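Local coordinates for protein peroxide stress sensing regulator (Streptococcus pyogenes, PDB 4I7H) that probably acts as a metal-dependent DNA-binding regulator of the FUR family that senses peroxide and controls the stress response, at residues 32-37 with 68-73; 76-81 with 92-97; 100-105 with 138-143. One frame throughout, in Å; residues are numbered along the deposited sequence.

In the fold
Interactions 1 and 2 lie in what is probably the winged-helix, DNA-binding half of the chain, with centres about 9 Å apart, whereas the centre of interaction 3 lies about 26 Å from that of interaction 2, in the dimerisation half. Helix 63-75 runs into strand 79-82, so the first two share a core: Leu70 packs on Tyr92, Ile35 on Phe94, and Lys71 forms a salt bridge with Glu81. Interaction 1 is fully buried and almost wholly apolar. Interaction 2 is a partly exposed hairpin of backbone bonds and aromatic rings that ends at nickel. Interaction 3, also partly buried, is a parallel strand pairing that ends at zinc and continues into the second subunit.

Interaction 1. Residues 32-37 with 68-73; sequences KAIISY and NNLKVL
The carboxamide of Asn69 is the flat group here: the CD1 methyl of Ile34 lies over one of its faces, 4.0 Å from Asn69 CG and nearer still to the root of the side chain, 3.7 Å from Asn69 CB. The polar ends of the amide are engaged elsewhere, OD1 by Arg31 and ND2 by the carbonyl of Thr65, which fixes the plane the methyl rests on. Ile34 reaches it with an extended branch, CD1 anti to CA (chi2 169°), while its CG2 turns to a looser contact with Leu73 CD1 at 4.4 Å. One residue on, Ile35 meets the fork of Leu73: Ile35 CG1 is 3.9 Å from Leu73 CD1, and Ile35 CD1 is 4.1 Å from Leu73 CD2. The axes of the two short segments cross at -67° and come no closer than 10.7 Å, so branched side chains bridge the gap. Helix 12-22 packs on Ile35 and helix 47-54 on Ile34. Helices 47-54 and 63-75 probably form the helix-turn-helix of a winged-helix domain, with 63-75 as recognition helix. No hydrogen bond joins the two segments; dispersion and burial of apolar surface hold this face of helix 63-75 on the domain core.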
ATOM      1  N   LYS B  32     -19.436 -14.810   8.511  1.00 36.71           N
ATOM      2  CA  LYS B  32     -17.980 -14.912   8.697  1.00 38.86           C
ATOM      3  C   LYS B  32     -17.304 -15.624   7.525  1.00 39.34           C
ATOM      4  O   LYS B  32     -16.262 -15.167   7.037  1.00 36.65           O
ATOM      5  CB  LYS B  32     -17.639 -15.644  10.001  1.00 40.64           C
ATOM      6  CG  LYS B  32     -18.035 -14.911  11.276  1.00 44.58           C
ATOM      7  CD  LYS B  32     -17.794 -15.798  12.490  1.00 45.51           C
ATOM      8  CE  LYS B  32     -18.334 -15.141  13.756  1.00 50.54           C
ATOM      9  NZ  LYS B  32     -18.356 -16.088  14.910  1.00 54.59           N
ATOM     10  N   ALA B  33     -17.888 -16.738   7.073  1.00 34.46           N
ATOM     11  CA  ALA B  33     -17.286 -17.502   5.979  1.00 34.18           C
ATOM     12  C   ALA B  33     -17.225 -16.711   4.669  1.00 34.84           C
ATOM     13  O   ALA B  33     -16.241 -16.790   3.926  1.00 36.92           O
ATOM     14  CB  ALA B  33     -18.019 -18.814   5.765  1.00 39.52           C
ATOM     15  N   ILE B  34     -18.283 -15.962   4.377  1.00 31.30           N
ATOM     16  CA  ILE B  34     -18.322 -15.137   3.180  1.00 31.97           C
ATOM     17  C   ILE B  34     -17.281 -14.008   3.301  1.00 35.18           C
ATOM     18  O   ILE B  34     -16.528 -13.745   2.365  1.00 32.88           O
ATOM     19  CB  ILE B  34     -19.729 -14.558   2.950  1.00 33.12           C
ATOM     20  CG1 ILE B  34     -20.695 -15.702   2.562  1.00 34.51           C
ATOM     21  CG2 ILE B  34     -19.710 -13.444   1.875  1.00 29.15           C
ATOM     22  CD1 ILE B  34     -22.170 -15.283   2.581  1.00 33.33           C
ATOM     23  N   ILE B  35     -17.226 -13.359   4.455  1.00 30.92           N
ATOM     24  CA  ILE B  35     -16.220 -12.312   4.672  1.00 34.08           C
ATOM     25  C   ILE B  35     -14.808 -12.854   4.455  1.00 35.46           C
ATOM     26  O   ILE B  35     -14.014 -12.264   3.727  1.00 36.80           O
ATOM     27  CB  ILE B  35     -16.313 -11.723   6.075  1.00 34.41           C
ATOM     28  CG1 ILE B  35     -17.578 -10.870   6.191  1.00 32.36           C
ATOM     29  CG2 ILE B  35     -15.078 -10.879   6.377  1.00 36.47           C
ATOM     30  CD1 ILE B  35     -17.963 -10.540   7.619  1.00 34.39           C
ATOM     31  N   SER B  36     -14.511 -13.983   5.085  1.00 33.53           N
ATOM     32  CA  SER B  36     -13.192 -14.574   4.990  1.00 36.19           C
ATOM     33  C   SER B  36     -12.873 -14.957   3.542  1.00 40.02           C
ATOM     34  O   SER B  36     -11.750 -14.742   3.071  1.00 41.53           O
ATOM     35  CB  SER B  36     -13.090 -15.770   5.937  1.00 39.42           C
ATOM     36  OG  SER B  36     -11.840 -16.411   5.797  1.00 46.78           O
ATOM     37  N   TYR B  37     -13.866 -15.492   2.833  1.00 34.34           N
ATOM     38  CA  TYR B  37     -13.681 -15.879   1.440  1.00 36.91           C
ATOM     39  C   TYR B  37     -13.357 -14.668   0.573  1.00 38.76           C
ATOM     40  O   TYR B  37     -12.460 -14.714  -0.267  1.00 38.89           O
ATOM     41  CB  TYR B  37     -14.936 -16.579   0.906  1.00 34.88           C
ATOM     42  CG  TYR B  37     -14.838 -16.967  -0.548  1.00 37.50           C
ATOM     43  CD1 TYR B  37     -15.198 -16.073  -1.551  1.00 39.23           C
ATOM     44  CD2 TYR B  37     -14.374 -18.227  -0.927  1.00 41.36           C
ATOM     45  CE1 TYR B  37     -15.104 -16.416  -2.891  1.00 37.31           C
ATOM     46  CE2 TYR B  37     -14.282 -18.584  -2.273  1.00 39.58           C
ATOM     47  CZ  TYR B  37     -14.646 -17.666  -3.245  1.00 41.36           C
ATOM     48  OH  TYR B  37     -14.568 -17.989  -4.582  1.00 44.47           O
ATOM     49  N   ASN B  68     -28.025 -11.864  -0.044  1.00 30.47           N
ATOM     50  CA  ASN B  68     -28.513 -11.099   1.094  1.00 31.74           C
ATOM     51  C   ASN B  68     -27.379 -10.611   1.981  1.00 32.67           C
ATOM     52  O   ASN B  68     -27.381  -9.459   2.437  1.00 34.50           O
ATOM     53  CB  ASN B  68     -29.500 -11.922   1.920  1.00 36.91           C
ATOM     54  CG  ASN B  68     -30.843 -12.074   1.232  1.00 37.88           C
ATOM     55  OD1 ASN B  68     -31.190 -11.293   0.348  1.00 34.98           O
ATOM     56  ND2 ASN B  68     -31.607 -13.085   1.639  1.00 41.26           N
ATOM     57  N   ASN B  69     -26.417 -11.494   2.222  1.00 31.79           N
ATOM     58  CA  ASN B  69     -25.249 -11.146   3.027  1.00 34.29           C
ATOM     59  C   ASN B  69     -24.398 -10.083   2.325  1.00 32.48           C
ATOM     60  O   ASN B  69     -23.928  -9.138   2.949  1.00 34.73           O
ATOM     61  CB  ASN B  69     -24.405 -12.391   3.323  1.00 35.30           C
ATOM     62  CG  ASN B  69     -24.862 -13.120   4.585  1.00 41.53           C
ATOM     63  OD1 ASN B  69     -24.539 -12.707   5.706  1.00 42.57           O
ATOM     64  ND2 ASN B  69     -25.614 -14.209   4.408  1.00 38.36           N
ATOM     65  N   LEU B  70     -24.226 -10.239   1.021  1.00 31.64           N
ATOM     66  CA  LEU B  70     -23.459  -9.282   0.239  1.00 32.86           C
ATOM     67  C   LEU B  70     -24.093  -7.907   0.334  1.00 36.14           C
ATOM     68  O   LEU B  70     -23.389  -6.908   0.463  1.00 34.46           O
ATOM     69  CB  LEU B  70     -23.351  -9.741  -1.215  1.00 32.97           C
ATOM     70  CG  LEU B  70     -22.366 -10.888  -1.504  1.00 31.28           C
ATOM     71  CD1 LEU B  70     -22.472 -11.374  -2.961  1.00 31.43           C
ATOM     72  CD2 LEU B  70     -20.914 -10.459  -1.199  1.00 31.50           C
ATOM     73  N   LYS B  71     -25.423  -7.852   0.296  1.00 33.95           N
ATOM     74  CA  LYS B  71     -26.112  -6.569   0.375  1.00 36.30           C
ATOM     75  C   LYS B  71     -25.803  -5.841   1.679  1.00 38.26           C
ATOM     76  O   LYS B  71     -25.586  -4.626   1.683  1.00 35.82           O
ATOM     77  CB  LYS B  71     -27.627  -6.710   0.194  1.00 35.27           C
ATOM     78  CG  LYS B  71     -28.335  -5.346   0.044  1.00 42.70           C
ATOM     79  CD  LYS B  71     -28.292  -4.827  -1.410  1.00 46.53           C
ATOM     80  CE  LYS B  71     -27.081  -3.936  -1.724  1.00 50.60           C
ATOM     81  NZ  LYS B  71     -27.155  -3.320  -3.095  1.00 55.59           N
ATOM     82  N   VAL B  72     -25.767  -6.588   2.778  1.00 36.99           N
ATOM     83  CA  VAL B  72     -25.471  -5.998   4.073  1.00 35.24           C
ATOM     84  C   VAL B  72     -24.040  -5.476   4.090  1.00 40.32           C
ATOM     85  O   VAL B  72     -23.796  -4.346   4.538  1.00 38.29           O
ATOM     86  CB  VAL B  72     -25.643  -7.014   5.226  1.00 38.90           C
ATOM     87  CG1 VAL B  72     -25.185  -6.392   6.560  1.00 39.28           C
ATOM     88  CG2 VAL B  72     -27.084  -7.470   5.330  1.00 37.66           C
ATOM     89  N   LEU B  73     -23.104  -6.287   3.590  1.00 32.45           N
ATOM     90  CA  LEU B  73     -21.697  -5.879   3.545  1.00 37.82           C
ATOM     91  C   LEU B  73     -21.459  -4.662   2.636  1.00 40.89           C
ATOM     92  O   LEU B  73     -20.624  -3.796   2.940  1.00 39.69           O
ATOM     93  CB  LEU B  73     -20.815  -7.047   3.113  1.00 32.88           C
ATOM     94  CG  LEU B  73     -20.797  -8.208   4.119  1.00 34.38           C
ATOM     95  CD1 LEU B  73     -20.073  -9.397   3.541  1.00 31.32           C
ATOM     96  CD2 LEU B  73     -20.128  -7.764   5.438  1.00 35.07           C
TER

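Interaction 2. Residues 76-81 with 92-97; sequences EGFVSE and YDFMGH. With NI (nickel (II) ion), chain F.
Tyr92 meets two residues of the opposing strand: Val79 CG2 comes to the edge of its ring, near the plane, while Glu81 CG lies 3.7 Å from Tyr92 CE1. A water joins the Tyr92 hydroxyl to the Glu81 carboxylate, which also forms a salt bridge with Lys71. Asp93 and Ser80 form the antiparallel hydrogen-bonded pair, Ser80 N to Asp93 O at 2.9 Å and Asp93 N to Ser80 O at 3.0 Å. The Asp93 carboxylate is held in a salt bridge by Lys123. Strands 79-82 and 91-94 make a beta hairpin, the probable wing of the winged-helix domain. Phe94, its CG anti to the backbone N (chi1 -176°), lays one ring face under the carbonyl of Phe78, whose O is 3.3 Å from Phe94 CD2. Met95 N donates to that same oxygen at 2.9 Å, from well above the carbonyl plane. The Met95 chain then bends back, setting SD 3.4 Å from the O of Gly77, the glycine of the Schellman motif ending helix 63-75. Gly96 CA packs obliquely against the Phe78 ring, 3.8 Å from Phe78 CD1. His97 NE2 binds nickel at 2.4 Å, with His4, Asn15, His19 and His99 completing the site.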
ATOM      1  N   GLU B  76     -22.935  -1.611   4.534  1.00 40.31           N
ATOM      2  CA  GLU B  76     -22.076  -1.218   5.651  1.00 40.43           C
ATOM      3  C   GLU B  76     -20.682  -0.796   5.176  1.00 43.89           C
ATOM      4  O   GLU B  76     -19.815  -0.463   5.990  1.00 45.21           O
ATOM      5  CB  GLU B  76     -21.959  -2.350   6.665  1.00 42.61           C
ATOM      6  CG  GLU B  76     -23.287  -2.736   7.286  1.00 43.71           C
ATOM      7  CD  GLU B  76     -23.929  -1.587   8.042  1.00 50.73           C
ATOM      8  OE1 GLU B  76     -23.190  -0.724   8.587  1.00 48.80           O
ATOM      9  OE2 GLU B  76     -25.178  -1.548   8.095  1.00 48.90           O
ATOM     10  N   GLY B  77     -20.471  -0.836   3.862  1.00 38.23           N
ATOM     11  CA  GLY B  77     -19.272  -0.283   3.255  1.00 44.11           C
ATOM     12  C   GLY B  77     -18.030  -1.151   3.276  1.00 43.19           C
ATOM     13  O   GLY B  77     -16.917  -0.634   3.200  1.00 42.15           O
ATOM     14  N   PHE B  78     -18.205  -2.465   3.365  1.00 38.07           N
ATOM     15  CA  PHE B  78     -17.062  -3.376   3.389  1.00 37.56           C
ATOM     16  C   PHE B  78     -16.857  -4.128   2.087  1.00 36.74           C
ATOM     17  O   PHE B  78     -15.824  -4.761   1.886  1.00 39.75           O
ATOM     18  CB  PHE B  78     -17.147  -4.350   4.566  1.00 36.96           C
ATOM     19  CG  PHE B  78     -17.020  -3.681   5.899  1.00 37.49           C
ATOM     20  CD1 PHE B  78     -15.775  -3.437   6.445  1.00 36.86           C
ATOM     21  CD2 PHE B  78     -18.145  -3.282   6.596  1.00 42.87           C
ATOM     22  CE1 PHE B  78     -15.644  -2.808   7.656  1.00 38.75           C
ATOM     23  CE2 PHE B  78     -18.027  -2.643   7.831  1.00 44.27           C
ATOM     24  CZ  PHE B  78     -16.766  -2.408   8.359  1.00 40.06           C
ATOM     25  N   VAL B  79     -17.853  -4.097   1.213  1.00 39.20           N
ATOM     26  CA  VAL B  79     -17.642  -4.575  -0.154  1.00 38.00           C
ATOM     27  C   VAL B  79     -18.288  -3.645  -1.169  1.00 34.19           C
ATOM     28  O   VAL B  79     -19.187  -2.863  -0.843  1.00 37.24           O
ATOM     29  CB  VAL B  79     -18.017  -6.095  -0.375  1.00 43.07           C
ATOM     30  CG1 VAL B  79     -18.238  -6.807   0.936  1.00 36.98           C
ATOM     31  CG2 VAL B  79     -19.197  -6.271  -1.318  1.00 36.71           C
ATOM     32  N   SER B  80     -17.799  -3.714  -2.394  1.00 35.68           N
ATOM     33  CA  SER B  80     -18.281  -2.846  -3.450  1.00 40.05           C
ATOM     34  C   SER B  80     -18.825  -3.696  -4.571  1.00 35.87           C
ATOM     35  O   SER B  80     -18.310  -4.795  -4.836  1.00 37.54           O
ATOM     36  CB  SER B  80     -17.121  -2.016  -3.997  1.00 42.65           C
ATOM     37  OG  SER B  80     -16.098  -2.885  -4.463  1.00 44.72           O
ATOM     38  N   GLU B  81     -19.874  -3.202  -5.219  1.00 38.39           N
ATOM     39  CA  GLU B  81     -20.462  -3.904  -6.355  1.00 41.05           C
ATOM     40  C   GLU B  81     -19.926  -3.244  -7.613  1.00 39.49           C
ATOM     41  O   GLU B  81     -19.778  -2.019  -7.671  1.00 41.56           O
ATOM     42  CB  GLU B  81     -21.990  -3.776  -6.346  1.00 40.20           C
ATOM     43  CG  GLU B  81     -22.656  -4.225  -5.067  1.00 46.80           C
ATOM     44  CD  GLU B  81     -24.094  -3.731  -4.941  1.00 50.06           C
ATOM     45  OE1 GLU B  81     -24.947  -4.491  -4.415  1.00 51.92           O
ATOM     46  OE2 GLU B  81     -24.369  -2.575  -5.350  1.00 55.37           O
ATOM     47  N   TYR B  92     -18.111  -8.650  -6.934  1.00 31.95           N
ATOM     48  CA  TYR B  92     -18.051  -8.117  -5.587  1.00 33.58           C
ATOM     49  C   TYR B  92     -16.595  -8.042  -5.147  1.00 39.61           C
ATOM     50  O   TYR B  92     -15.789  -8.923  -5.448  1.00 37.10           O
ATOM     51  CB  TYR B  92     -18.896  -8.981  -4.637  1.00 35.82           C
ATOM     52  CG  TYR B  92     -20.359  -8.950  -5.016  1.00 33.33           C
ATOM     53  CD1 TYR B  92     -21.198  -7.979  -4.500  1.00 37.84           C
ATOM     54  CD2 TYR B  92     -20.885  -9.855  -5.932  1.00 36.47           C
ATOM     55  CE1 TYR B  92     -22.544  -7.921  -4.862  1.00 39.53           C
ATOM     56  CE2 TYR B  92     -22.234  -9.813  -6.299  1.00 33.06           C
ATOM     57  CZ  TYR B  92     -23.048  -8.843  -5.767  1.00 37.28           C
ATOM     58  OH  TYR B  92     -24.378  -8.790  -6.126  1.00 35.96           O
ATOM     59  N   ASP B  93     -16.258  -6.972  -4.452  1.00 39.26           N
ATOM     60  CA  ASP B  93     -14.866  -6.734  -4.085  1.00 46.39           C
ATOM     61  C   ASP B  93     -14.831  -6.407  -2.616  1.00 40.27           C
ATOM     62  O   ASP B  93     -15.475  -5.453  -2.185  1.00 38.74           O
ATOM     63  CB  ASP B  93     -14.325  -5.557  -4.895  1.00 44.89           C
ATOM     64  CG  ASP B  93     -12.997  -5.024  -4.359  1.00 53.83           C
ATOM     65  OD1 ASP B  93     -12.086  -5.849  -4.070  1.00 49.18           O
ATOM     66  OD2 ASP B  93     -12.876  -3.771  -4.232  1.00 50.66           O
ATOM     67  N   PHE B  94     -14.125  -7.203  -1.826  1.00 37.33           N
ATOM     68  CA  PHE B  94     -14.048  -6.849  -0.424  1.00 42.82           C
ATOM     69  C   PHE B  94     -13.059  -5.702  -0.282  1.00 43.81           C
ATOM     70  O   PHE B  94     -11.871  -5.849  -0.582  1.00 47.25           O
ATOM     71  CB  PHE B  94     -13.648  -8.016   0.471  1.00 40.97           C
ATOM     72  CG  PHE B  94     -13.673  -7.665   1.926  1.00 42.30           C
ATOM     73  CD1 PHE B  94     -12.552  -7.118   2.542  1.00 42.92           C
ATOM     74  CD2 PHE B  94     -14.830  -7.829   2.667  1.00 42.41           C
ATOM     75  CE1 PHE B  94     -12.581  -6.758   3.868  1.00 42.62           C
ATOM     76  CE2 PHE B  94     -14.867  -7.472   4.016  1.00 43.75           C
ATOM     77  CZ  PHE B  94     -13.729  -6.937   4.610  1.00 42.41           C
ATOM     78  N   MET B  95     -13.538  -4.550   0.164  1.00 42.29           N
ATOM     79  CA  MET B  95     -12.643  -3.403   0.241  1.00 46.03           C
ATOM     80  C   MET B  95     -12.565  -2.804   1.636  1.00 43.72           C
ATOM     81  O   MET B  95     -12.140  -1.668   1.807  1.00 39.97           O
ATOM     82  CB  MET B  95     -12.997  -2.361  -0.828  1.00 47.02           C
ATOM     83  CG  MET B  95     -14.480  -2.164  -1.056  1.00 43.73           C
ATOM     84  SD  MET B  95     -15.260  -1.428   0.368  1.00 53.38           S
ATOM     85  CE  MET B  95     -16.449  -0.326  -0.412  1.00 49.33           C
ATOM     86  N   GLY B  96     -12.956  -3.589   2.635  1.00 41.59           N
ATOM     87  CA  GLY B  96     -12.910  -3.145   4.015  1.00 38.40           C
ATOM     88  C   GLY B  96     -11.500  -2.795   4.479  1.00 38.21           C
ATOM     89  O   GLY B  96     -10.524  -3.451   4.121  1.00 32.21           O
ATOM     90  N   HIS B  97     -11.400  -1.769   5.315  1.00 38.15           N
ATOM     91  CA  HIS B  97     -10.100  -1.300   5.779  1.00 36.51           C
ATOM     92  C   HIS B  97      -9.573  -2.192   6.887  1.00 35.29           C
ATOM     93  O   HIS B  97     -10.253  -3.117   7.345  1.00 34.01           O
ATOM     94  CB  HIS B  97     -10.233   0.129   6.312  1.00 33.14           C
ATOM     95  CG  HIS B  97     -11.173   0.241   7.471  1.00 36.71           C
ATOM     96  ND1 HIS B  97     -12.523   0.479   7.310  1.00 38.95           N
ATOM     97  CD2 HIS B  97     -10.970   0.111   8.802  1.00 33.03           C
ATOM     98  CE1 HIS B  97     -13.108   0.517   8.490  1.00 35.07           C
ATOM     99  NE2 HIS B  97     -12.190   0.297   9.413  1.00 36.13           N
TER
HETATM  100 NI    NI F 202     -12.047   0.058  11.841  1.00 35.47          NI
HETATM  101  O   HOH W   1     -25.899  -6.814  -4.751  1.00 42.88           O

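Interaction 3. Residues 100-105 with 138-143. With ZN (zinc ion), chain E.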
ATOM      1  N   VAL B 100      -3.323  -0.696  11.308  1.00 27.48           N
ATOM      2  CA  VAL B 100      -1.944  -1.140  11.461  1.00 29.04           C
ATOM      3  C   VAL B 100      -1.119  -0.220  12.367  1.00 29.60           C
ATOM      4  O   VAL B 100      -1.449   0.967  12.543  1.00 30.08           O
ATOM      5  CB  VAL B 100      -1.269  -1.437  10.076  1.00 37.14           C
ATOM      6  CG1 VAL B 100      -2.195  -1.126   8.923  1.00 36.19           C
ATOM      7  CG2 VAL B 100       0.085  -0.737   9.913  1.00 31.56           C
ATOM      8  N   ASN B 101      -0.072  -0.779  12.962  1.00 30.79           N
ATOM      9  CA  ASN B 101       0.762  -0.030  13.902  1.00 32.16           C
ATOM     10  C   ASN B 101       1.901   0.740  13.249  1.00 32.21           C
ATOM     11  O   ASN B 101       2.417   0.312  12.213  1.00 28.29           O
ATOM     12  CB  ASN B 101       1.311  -0.990  14.962  1.00 32.04           C
ATOM     13  CG  ASN B 101       0.243  -1.429  15.944  1.00 30.89           C
ATOM     14  OD1 ASN B 101      -0.598  -0.622  16.351  1.00 31.57           O
ATOM     15  ND2 ASN B 101       0.267  -2.697  16.331  1.00 32.91           N
ATOM     16  N   VAL B 102       2.264   1.888  13.835  1.00 29.38           N
ATOM     17  CA  VAL B 102       3.562   2.526  13.561  1.00 30.45           C
ATOM     18  C   VAL B 102       4.336   2.573  14.877  1.00 32.59           C
ATOM     19  O   VAL B 102       3.768   2.931  15.912  1.00 30.61           O
ATOM     20  CB  VAL B 102       3.463   4.001  13.143  1.00 34.69           C
ATOM     21  CG1 VAL B 102       4.659   4.392  12.254  1.00 33.42           C
ATOM     22  CG2 VAL B 102       2.152   4.313  12.497  1.00 40.31           C
ATOM     23  N   VAL B 103       5.620   2.236  14.838  1.00 29.87           N
ATOM     24  CA  VAL B 103       6.434   2.265  16.033  1.00 33.23           C
ATOM     25  C   VAL B 103       7.475   3.386  15.923  1.00 33.98           C
ATOM     26  O   VAL B 103       8.087   3.571  14.857  1.00 32.41           O
ATOM     27  CB  VAL B 103       7.135   0.919  16.255  1.00 35.31           C
ATOM     28  CG1 VAL B 103       7.890   0.918  17.606  1.00 32.77           C
ATOM     29  CG2 VAL B 103       6.100  -0.223  16.209  1.00 32.88           C
ATOM     30  N   CYS B 104       7.668   4.146  17.002  1.00 37.73           N
ATOM     31  CA  CYS B 104       8.759   5.127  17.021  1.00 33.72           C
ATOM     32  C   CYS B 104      10.113   4.434  17.180  1.00 33.28           C
ATOM     33  O   CYS B 104      10.358   3.743  18.167  1.00 35.67           O
ATOM     34  CB  CYS B 104       8.588   6.172  18.139  1.00 37.03           C
ATOM     35  SG  CYS B 104       9.899   7.415  17.980  1.00 41.17           S
ATOM     36  N   GLU B 105      10.993   4.610  16.205  1.00 37.29           N
ATOM     37  CA  GLU B 105      12.320   3.993  16.261  1.00 38.34           C
ATOM     38  C   GLU B 105      13.211   4.574  17.377  1.00 42.59           C
ATOM     39  O   GLU B 105      14.322   4.082  17.613  1.00 41.05           O
ATOM     40  CB  GLU B 105      13.020   4.134  14.911  1.00 41.52           C
ATOM     41  CG  GLU B 105      12.234   3.542  13.753  1.00 42.24           C
ATOM     42  CD  GLU B 105      13.135   3.015  12.647  1.00 45.27           C
ATOM     43  OE1 GLU B 105      13.572   1.843  12.733  1.00 48.95           O
ATOM     44  OE2 GLU B 105      13.411   3.771  11.697  1.00 46.96           O
ATOM     45  N   VAL B 138       2.098  -6.277   7.973  1.00 33.05           N
ATOM     46  CA  VAL B 138       2.692  -4.954   7.854  1.00 34.91           C
ATOM     47  C   VAL B 138       2.741  -4.219   9.189  1.00 35.02           C
ATOM     48  O   VAL B 138       1.790  -4.277   9.979  1.00 32.18           O
ATOM     49  CB  VAL B 138       1.928  -4.099   6.811  1.00 34.37           C
ATOM     50  CG1 VAL B 138       2.481  -2.667   6.735  1.00 34.34           C
ATOM     51  CG2 VAL B 138       2.018  -4.767   5.414  1.00 36.35           C
ATOM     52  N   ILE B 139       3.871  -3.559   9.437  1.00 32.70           N
ATOM     53  CA  ILE B 139       4.031  -2.629  10.554  1.00 31.71           C
ATOM     54  C   ILE B 139       4.909  -1.496  10.035  1.00 33.16           C
ATOM     55  O   ILE B 139       5.841  -1.729   9.271  1.00 35.61           O
ATOM     56  CB  ILE B 139       4.710  -3.301  11.771  1.00 33.93           C
ATOM     57  CG1 ILE B 139       4.758  -2.353  12.970  1.00 34.82           C
ATOM     58  CG2 ILE B 139       6.119  -3.797  11.415  1.00 37.53           C
ATOM     59  CD1 ILE B 139       4.920  -3.093  14.298  1.00 36.18           C
ATOM     60  N   ALA B 140       4.598  -0.268  10.421  1.00 29.16           N
ATOM     61  CA  ALA B 140       5.376   0.861   9.966  1.00 32.69           C
ATOM     62  C   ALA B 140       6.322   1.325  11.079  1.00 33.05           C
ATOM     63  O   ALA B 140       6.047   1.144  12.274  1.00 32.30           O
ATOM     64  CB  ALA B 140       4.467   1.982   9.530  1.00 32.94           C
ATOM     65  N   TYR B 141       7.443   1.907  10.676  1.00 29.47           N
ATOM     66  CA  TYR B 141       8.382   2.479  11.627  1.00 34.26           C
ATOM     67  C   TYR B 141       8.552   3.951  11.319  1.00 36.89           C
ATOM     68  O   TYR B 141       8.594   4.351  10.142  1.00 35.51           O
ATOM     69  CB  TYR B 141       9.731   1.767  11.580  1.00 37.17           C
ATOM     70  CG  TYR B 141       9.664   0.367  12.113  1.00 38.66           C
ATOM     71  CD1 TYR B 141       9.452  -0.707  11.260  1.00 36.55           C
ATOM     72  CD2 TYR B 141       9.774   0.116  13.478  1.00 37.73           C
ATOM     73  CE1 TYR B 141       9.369  -1.999  11.748  1.00 39.28           C
ATOM     74  CE2 TYR B 141       9.699  -1.167  13.975  1.00 39.19           C
ATOM     75  CZ  TYR B 141       9.498  -2.222  13.104  1.00 40.55           C
ATOM     76  OH  TYR B 141       9.424  -3.503  13.595  1.00 45.47           O
ATOM     77  N   GLY B 142       8.655   4.758  12.373  1.00 32.74           N
ATOM     78  CA  GLY B 142       8.878   6.172  12.180  1.00 36.98           C
ATOM     79  C   GLY B 142       9.371   6.910  13.414  1.00 38.86           C
ATOM     80  O   GLY B 142       9.925   6.305  14.338  1.00 33.63           O
ATOM     81  N   ILE B 143       9.161   8.224  13.421  1.00 39.98           N
ATOM     82  CA  ILE B 143       9.553   9.065  14.549  1.00 41.09           C
ATOM     83  C   ILE B 143       8.309   9.766  15.053  1.00 37.46           C
ATOM     84  O   ILE B 143       7.685  10.528  14.306  1.00 39.47           O
ATOM     85  CB  ILE B 143      10.564  10.152  14.119  1.00 42.38           C
ATOM     86  CG1 ILE B 143      11.635   9.576  13.183  1.00 43.96           C
ATOM     87  CG2 ILE B 143      11.168  10.817  15.342  1.00 41.65           C
ATOM     88  CD1 ILE B 143      12.606   8.623  13.844  1.00 43.42           C
TER
HETATM   89 ZN    ZN E 201       9.098   8.732  19.925  1.00 44.84          ZN
HETATM   90  O   HOH W   2       0.684  -3.456  12.326  1.00 27.65           O
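Strands 100-104 and 140-143 run parallel, their short axes 39° apart, stitched by four backbone bonds that alternate in direction: Asn101 O accepts from Ala140 N, Val103 N gives to Ala140 O, Val103 O accepts from Gly142 N, and Glu105 N gives to Gly142 O at 2.7 Å. A water extends the series, bridging Asn101 N and Val138 O. On the face carrying Val102 and Cys104, Val102 CG1 presses on Ala140 CB at 3.6 Å. The other face is built on Val103: its CG2 methyl meets Ile139 CD1 at 3.6 Å, and its CB lies 3.9 Å from Tyr141 CD2. Glu105 crosses Tyr141 at about a right angle, with Glu105 CG 3.8 Å from Tyr141 CB. Its carboxylate reaches beyond the chain, to Arg135 and Thr134 of the second subunit, and that Arg135 also makes a cation-pi contact with the Tyr141 ring. Residues 141-143 pair antiparallel with a strand of the second subunit, carrying the sheet across the interface. Cys104 SG, anti to the backbone N (chi1 -175°), binds zinc at 2.5 Å. With Cys107, Cys144 and Cys147 it forms the four-cysteine zinc site typical of the dimerisation domain in many FUR-family regulators.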